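Local coordinates for protein archaeosine synthase (PDB 5K0P) that converts preQ0-modified tRNA to archaeosine-tRNA with free ammonium, turning a nitrile into a formamidine at active sites between the subunits of a tunnel-fold homodecamer, at residues 32-37 with 46-51; 68-73 with 80-85. All coordinates share one frame; numbering follows the deposited sequence.

Interaction 1: 32-37 with 46-51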
loop_
_atom_site.group_PDB
_atom_site.type_symbol
_atom_site.label_atom_id
_atom_site.label_comp_id
_atom_site.label_asym_id
_atom_site.label_seq_id
_atom_site.Cartn_x
_atom_site.Cartn_y
_atom_site.Cartn_z
ATOM N N VAL A 32 -8.215 -19.426 -3.553
ATOM C CA VAL A 32 -9.441 -19.879 -2.919
ATOM C C VAL A 32 -9.447 -19.520 -1.461
ATOM O O VAL A 32 -8.417 -19.686 -0.764
ATOM C CB VAL A 32 -9.680 -21.371 -3.157
ATOM C CG1 VAL A 32 -8.536 -22.260 -2.625
ATOM C CG2 VAL A 32 -11.000 -21.819 -2.501
ATOM N N SER A 33 -10.582 -18.994 -1.019
ATOM C CA SER A 33 -10.814 -18.589 0.400
ATOM C C SER A 33 -11.995 -19.423 0.878
ATOM O O SER A 33 -12.983 -19.470 0.183
ATOM C CB SER A 33 -11.175 -17.103 0.503
ATOM O OG SER A 33 -10.059 -16.346 0.146
ATOM N N VAL A 34 -11.859 -20.101 2.021
ATOM C CA VAL A 34 -12.994 -20.770 2.647
ATOM C C VAL A 34 -13.181 -20.253 4.043
ATOM O O VAL A 34 -12.207 -20.088 4.834
ATOM C CB VAL A 34 -12.802 -22.290 2.598
ATOM C CG1 VAL A 34 -13.944 -23.051 3.216
ATOM C CG2 VAL A 34 -12.582 -22.689 1.154
ATOM N N GLU A 35 -14.441 -20.036 4.398
ATOM C CA GLU A 35 -14.724 -19.617 5.766
ATOM C C GLU A 35 -15.858 -20.465 6.246
ATOM O O GLU A 35 -16.759 -20.767 5.463
ATOM C CB GLU A 35 -14.860 -18.111 5.701
ATOM C CG GLU A 35 -16.043 -17.484 6.226
ATOM C CD GLU A 35 -16.150 -15.979 5.971
ATOM O OE1 GLU A 35 -15.135 -15.248 5.698
ATOM O OE2 GLU A 35 -17.329 -15.578 6.093
ATOM N N TYR A 36 -15.754 -20.978 7.456
ATOM C CA TYR A 36 -16.801 -21.798 8.053
ATOM C C TYR A 36 -16.906 -21.756 9.570
ATOM O O TYR A 36 -15.978 -21.380 10.253
ATOM C CB TYR A 36 -16.617 -23.269 7.574
ATOM C CG TYR A 36 -15.513 -23.993 8.249
ATOM C CD1 TYR A 36 -14.221 -23.778 7.862
ATOM C CD2 TYR A 36 -15.771 -24.880 9.314
ATOM C CE1 TYR A 36 -13.165 -24.453 8.518
ATOM C CE2 TYR A 36 -14.725 -25.563 9.980
ATOM C CZ TYR A 36 -13.425 -25.330 9.583
ATOM O OH TYR A 36 -12.351 -25.931 10.271
ATOM N N ILE A 37 -18.075 -22.148 10.098
ATOM C CA ILE A 37 -18.271 -22.270 11.541
ATOM C C ILE A 37 -18.204 -23.722 11.890
ATOM O O ILE A 37 -19.052 -24.510 11.404
ATOM C CB ILE A 37 -19.623 -21.726 11.995
ATOM C CG1 ILE A 37 -19.675 -20.266 11.657
ATOM C CG2 ILE A 37 -19.837 -21.927 13.541
ATOM C CD1 ILE A 37 -20.966 -19.614 11.983
ATOM N N GLU A 46 -4.382 -29.879 6.567
ATOM C CA GLU A 46 -3.737 -30.816 5.627
ATOM C C GLU A 46 -4.844 -31.347 4.761
ATOM O O GLU A 46 -4.612 -31.477 3.596
ATOM C CB GLU A 46 -3.004 -31.989 6.336
ATOM C CG GLU A 46 -1.783 -31.615 7.186
ATOM C CD GLU A 46 -2.065 -31.217 8.681
ATOM O OE1 GLU A 46 -3.144 -30.605 9.041
ATOM O OE2 GLU A 46 -1.137 -31.473 9.520
ATOM N N GLU A 47 -6.033 -31.614 5.324
ATOM C CA GLU A 47 -7.170 -32.155 4.561
ATOM C C GLU A 47 -7.705 -31.095 3.622
ATOM O O GLU A 47 -7.949 -31.386 2.437
ATOM C CB GLU A 47 -8.252 -32.690 5.476
ATOM C CG GLU A 47 -9.240 -33.562 4.733
ATOM C CD GLU A 47 -10.435 -34.126 5.552
ATOM O OE1 GLU A 47 -10.449 -34.163 6.811
ATOM O OE2 GLU A 47 -11.397 -34.579 4.897
ATOM N N PHE A 48 -7.834 -29.857 4.110
ATOM C CA PHE A 48 -8.140 -28.749 3.199
ATOM C C PHE A 48 -7.187 -28.596 1.953
ATOM O O PHE A 48 -7.658 -28.509 0.817
ATOM C CB PHE A 48 -8.250 -27.419 3.980
ATOM C CG PHE A 48 -8.429 -26.246 3.107
ATOM C CD1 PHE A 48 -9.647 -26.070 2.378
ATOM C CD2 PHE A 48 -7.398 -25.318 2.932
ATOM C CE1 PHE A 48 -9.827 -24.963 1.583
ATOM C CE2 PHE A 48 -7.626 -24.215 2.127
ATOM C CZ PHE A 48 -8.827 -24.037 1.472
ATOM N N LYS A 49 -5.875 -28.559 2.196
ATOM C CA LYS A 49 -4.938 -28.445 1.124
ATOM C C LYS A 49 -5.051 -29.637 0.106
ATOM O O LYS A 49 -4.939 -29.456 -1.082
ATOM C CB LYS A 49 -3.578 -28.442 1.677
ATOM C CG LYS A 49 -2.554 -28.495 0.583
ATOM C CD LYS A 49 -1.198 -28.268 1.186
ATOM C CE LYS A 49 -0.212 -27.557 0.251
ATOM N NZ LYS A 49 -0.060 -28.102 -1.109
ATOM N N LYS A 50 -5.229 -30.852 0.585
ATOM C CA LYS A 50 -5.502 -32.005 -0.369
ATOM C C LYS A 50 -6.811 -31.737 -1.221
ATOM O O LYS A 50 -6.891 -32.044 -2.425
ATOM C CB LYS A 50 -5.599 -33.402 0.325
ATOM C CG LYS A 50 -4.494 -33.852 1.275
ATOM C CD LYS A 50 -3.016 -33.908 0.756
ATOM C CE LYS A 50 -2.022 -32.678 1.009
ATOM N NZ LYS A 50 -1.931 -31.883 2.342
ATOM N N MET A 51 -7.873 -31.243 -0.589
ATOM C CA MET A 51 -9.102 -30.929 -1.350
ATOM C C MET A 51 -8.780 -29.948 -2.482
ATOM O O MET A 51 -9.135 -30.173 -3.629
ATOM C CB MET A 51 -10.148 -30.310 -0.450
ATOM C CG MET A 51 -10.778 -31.249 0.586
ATOM S SD MET A 51 -11.919 -30.283 1.604
ATOM C CE MET A 51 -12.478 -31.600 2.675
#
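Val34 and Phe48 carry the apolar contact between strand segment 32-37 and helix segment 46-51. The shortest approach is Val34 CG2 to Phe48 CE1, 3.6 Å, and the same methyl lies 4.0 Å from Phe48 CZ, so it meets the CE1-CZ end of the ring, obliquely. Val34 CB adds a looser touch at 4.1 Å from CE1 of Phe48. The two side chains slide past each other in opposite directions. What makes this possible is the reach of the phenylalanine: with CG trans to the backbone N (chi1 174°), the ring reaches from the helix to the strand, although the CA atoms of Val34 and Phe48 are 9.4 Å apart. Val32, two residues back on the same strand, joins at the limit of contact, its CG1 4.5 Å from Phe48 CZ. One aromatic ring therefore spans two valines, and the modest buried surface of 106 Å² fits so few participants.

The polar interactions stay inside the helix. Glu46 O accepts both Lys50 N, at 3.1 Å, and Lys50 NZ, at 3.0 Å, and the two donors arrive from opposite faces of the carbonyl plane. The ammonium makes a C=O...N angle of 127° and sits 20° off that plane; the lysine chain folds back to reach the carbonyl one turn earlier.

Beyond the two segments, Phe48 also packs on Leu13 and Thr15 of strand 10-20 and on Val93 of a second subunit. Glu46, a substrate-binding residue, bonds through OE2 to Tyr90 OH of that second subunit. Helix 45-53 thus packs on its own sheet and also meets neighbouring subunits, with Lys49 NZ in a salt bridge to Glu18 of a third subunit; Met51 packs on Leu69 and Ala76 of helix 62-77.

Interaction 2: 68-73 with 80-85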
loop_
_atom_site.group_PDB
_atom_site.type_symbol
_atom_site.label_atom_id
_atom_site.label_comp_id
_atom_site.label_asym_id
_atom_site.label_seq_id
_atom_site.Cartn_x
_atom_site.Cartn_y
_atom_site.Cartn_z
ATOM N N ASP A 68 -18.180 -27.360 -5.915
ATOM C CA ASP A 68 -17.656 -28.685 -5.607
ATOM C C ASP A 68 -16.864 -28.676 -4.288
ATOM O O ASP A 68 -17.023 -29.565 -3.465
ATOM C CB ASP A 68 -16.784 -29.205 -6.752
ATOM C CG ASP A 68 -16.451 -30.633 -6.589
ATOM O OD1 ASP A 68 -17.375 -31.458 -6.617
ATOM O OD2 ASP A 68 -15.293 -30.925 -6.381
ATOM N N LEU A 69 -16.033 -27.663 -4.102
ATOM C CA LEU A 69 -15.216 -27.545 -2.912
ATOM C C LEU A 69 -16.136 -27.292 -1.694
ATOM O O LEU A 69 -15.892 -27.828 -0.648
ATOM C CB LEU A 69 -14.136 -26.432 -3.091
ATOM C CG LEU A 69 -13.160 -26.188 -1.897
ATOM C CD1 LEU A 69 -12.435 -27.476 -1.527
ATOM C CD2 LEU A 69 -12.111 -25.102 -2.206
ATOM N N LEU A 70 -17.186 -26.505 -1.838
ATOM C CA LEU A 70 -18.219 -26.354 -0.756
ATOM C C LEU A 70 -18.791 -27.641 -0.300
ATOM O O LEU A 70 -18.928 -27.905 0.948
ATOM C CB LEU A 70 -19.332 -25.436 -1.222
ATOM C CG LEU A 70 -20.346 -25.136 -0.123
ATOM C CD1 LEU A 70 -20.520 -23.663 0.129
ATOM C CD2 LEU A 70 -21.674 -25.704 -0.513
ATOM N N GLU A 71 -19.093 -28.477 -1.316
ATOM C CA GLU A 71 -19.674 -29.782 -1.073
ATOM C C GLU A 71 -18.641 -30.659 -0.407
ATOM O O GLU A 71 -19.041 -31.373 0.521
ATOM C CB GLU A 71 -20.314 -30.427 -2.304
ATOM C CG GLU A 71 -21.683 -29.828 -2.672
ATOM C CD GLU A 71 -22.744 -29.804 -1.486
ATOM O OE1 GLU A 71 -22.960 -30.776 -0.681
ATOM O OE2 GLU A 71 -23.404 -28.757 -1.346
ATOM N N LYS A 72 -17.350 -30.557 -0.780
ATOM C CA LYS A 72 -16.326 -31.297 -0.072
ATOM C C LYS A 72 -16.208 -30.955 1.393
ATOM O O LYS A 72 -16.075 -31.867 2.266
ATOM C CB LYS A 72 -14.970 -31.101 -0.706
ATOM C CG LYS A 72 -14.829 -32.008 -1.889
ATOM C CD LYS A 72 -13.842 -31.460 -2.869
ATOM C CE LYS A 72 -13.749 -32.361 -4.080
ATOM N NZ LYS A 72 -12.515 -33.095 -3.903
ATOM N N VAL A 73 -16.249 -29.647 1.675
ATOM C CA VAL A 73 -16.097 -29.174 3.045
ATOM C C VAL A 73 -17.343 -29.533 3.866
ATOM O O VAL A 73 -17.217 -29.943 5.001
ATOM C CB VAL A 73 -15.818 -27.662 3.130
ATOM C CG1 VAL A 73 -15.763 -27.203 4.606
ATOM C CG2 VAL A 73 -14.525 -27.341 2.414
ATOM N N PRO A 80 -22.465 -25.517 10.141
ATOM C CA PRO A 80 -23.715 -24.779 9.873
ATOM C C PRO A 80 -23.586 -23.608 8.913
ATOM O O PRO A 80 -24.621 -23.057 8.506
ATOM C CB PRO A 80 -24.082 -24.182 11.252
ATOM C CG PRO A 80 -22.813 -24.146 12.013
ATOM C CD PRO A 80 -22.059 -25.369 11.558
ATOM N N TYR A 81 -22.354 -23.184 8.626
ATOM C CA TYR A 81 -22.099 -22.111 7.680
ATOM C C TYR A 81 -20.768 -22.423 7.018
ATOM O O TYR A 81 -19.795 -22.763 7.693
ATOM C CB TYR A 81 -21.980 -20.713 8.360
ATOM C CG TYR A 81 -21.454 -19.617 7.452
ATOM C CD1 TYR A 81 -22.179 -19.188 6.380
ATOM C CD2 TYR A 81 -20.217 -19.016 7.690
ATOM C CE1 TYR A 81 -21.726 -18.206 5.554
ATOM C CE2 TYR A 81 -19.730 -18.019 6.861
ATOM C CZ TYR A 81 -20.480 -17.635 5.782
ATOM O OH TYR A 81 -19.969 -16.636 4.984
ATOM N N VAL A 82 -20.755 -22.274 5.708
ATOM C CA VAL A 82 -19.538 -22.384 4.850
ATOM C C VAL A 82 -19.696 -21.472 3.679
ATOM O O VAL A 82 -20.786 -21.420 3.058
ATOM C CB VAL A 82 -19.360 -23.765 4.189
ATOM C CG1 VAL A 82 -17.967 -23.958 3.549
ATOM C CG2 VAL A 82 -19.438 -24.776 5.221
ATOM N N LYS A 83 -18.608 -20.775 3.353
ATOM C CA LYS A 83 -18.516 -20.006 2.163
ATOM C C LYS A 83 -17.172 -20.246 1.519
ATOM O O LYS A 83 -16.140 -20.255 2.199
ATOM C CB LYS A 83 -18.697 -18.517 2.472
ATOM C CG LYS A 83 -18.659 -17.651 1.252
ATOM C CD LYS A 83 -19.035 -16.207 1.528
ATOM C CE LYS A 83 -17.856 -15.462 2.165
ATOM N NZ LYS A 83 -18.059 -13.981 2.284
ATOM N N VAL A 84 -17.211 -20.408 0.188
ATOM C CA VAL A 84 -16.067 -20.642 -0.644
ATOM C C VAL A 84 -15.993 -19.589 -1.730
ATOM O O VAL A 84 -16.958 -19.410 -2.450
ATOM C CB VAL A 84 -16.177 -21.990 -1.353
ATOM C CG1 VAL A 84 -14.964 -22.207 -2.274
ATOM C CG2 VAL A 84 -16.305 -23.130 -0.348
ATOM N N THR A 85 -14.818 -18.999 -1.927
ATOM C CA THR A 85 -14.645 -17.944 -2.855
ATOM C C THR A 85 -13.422 -18.282 -3.661
ATOM O O THR A 85 -12.345 -18.524 -3.078
ATOM C CB THR A 85 -14.434 -16.536 -2.195
ATOM O OG1 THR A 85 -15.610 -16.142 -1.404
ATOM C CG2 THR A 85 -14.293 -15.505 -3.323
#
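The helical bond from Lys72 N to Asp68 O, 2.9 Å, and the next one, Val73 N to Leu69 O, 3.0 Å, set Leu69 and Val73 one turn apart on the face that meets Val82 and Val84. Helix segment 68-73 runs at 148° to strand 81-85, roughly antiparallel, with the axes 8.3 Å apart at their closest.

Between them the contact is apolar. Val84 pushes both methyls at the helix: CG1 lies 4.1 Å from Leu69 CD2, the two side chains crossing at about a right angle, while CG2 comes within 3.8 Å of Leu70 CA and so rests on the helix backbone itself. Leu70 sets out beside the strand, but its end bends in, and CD1 reaches 3.7 Å from Val82 O, a van der Waals touch on the strand backbone. Farther along, Val73 CG1 meets Val82 CG1 at 4.1 Å, the two side chains crossing at a slant.

All five touching residues are buried. Leu69 continues onto Val32 of strand 27-37, and Leu70 onto Ala99 of strand 93-102, which spreads the helix over three strands. A helix packed along one face of a four-stranded antiparallel sheet, with both helices, 45-53 and 62-77, following in sequence between the second and third strands, is characteristic of the tunnel fold.

Overall arrangement
Interactions 1 and 2 follow each other along the chain, their centres about 8 Å apart, and layer the consecutive helices 45-53 and 62-77 onto neighbouring strands of one sheet. The strands are joined directly: Ser33 N lies 2.8 Å from Thr85 O and Glu35 N 2.8 Å from Lys83 O, both probable hydrogen bonds. Met51 of 46-51 also packs on Val73 of 68-73, so the two helices touch each other. Substrate-binding residues are close by: Glu46 belongs to segment 46-51, though it does not touch 32-37, and the Val73 side chain is about 4 Å from that of Leu43. His62, serving a shared site, is about 9 Å from Val32 and Val84, side chain to side chain.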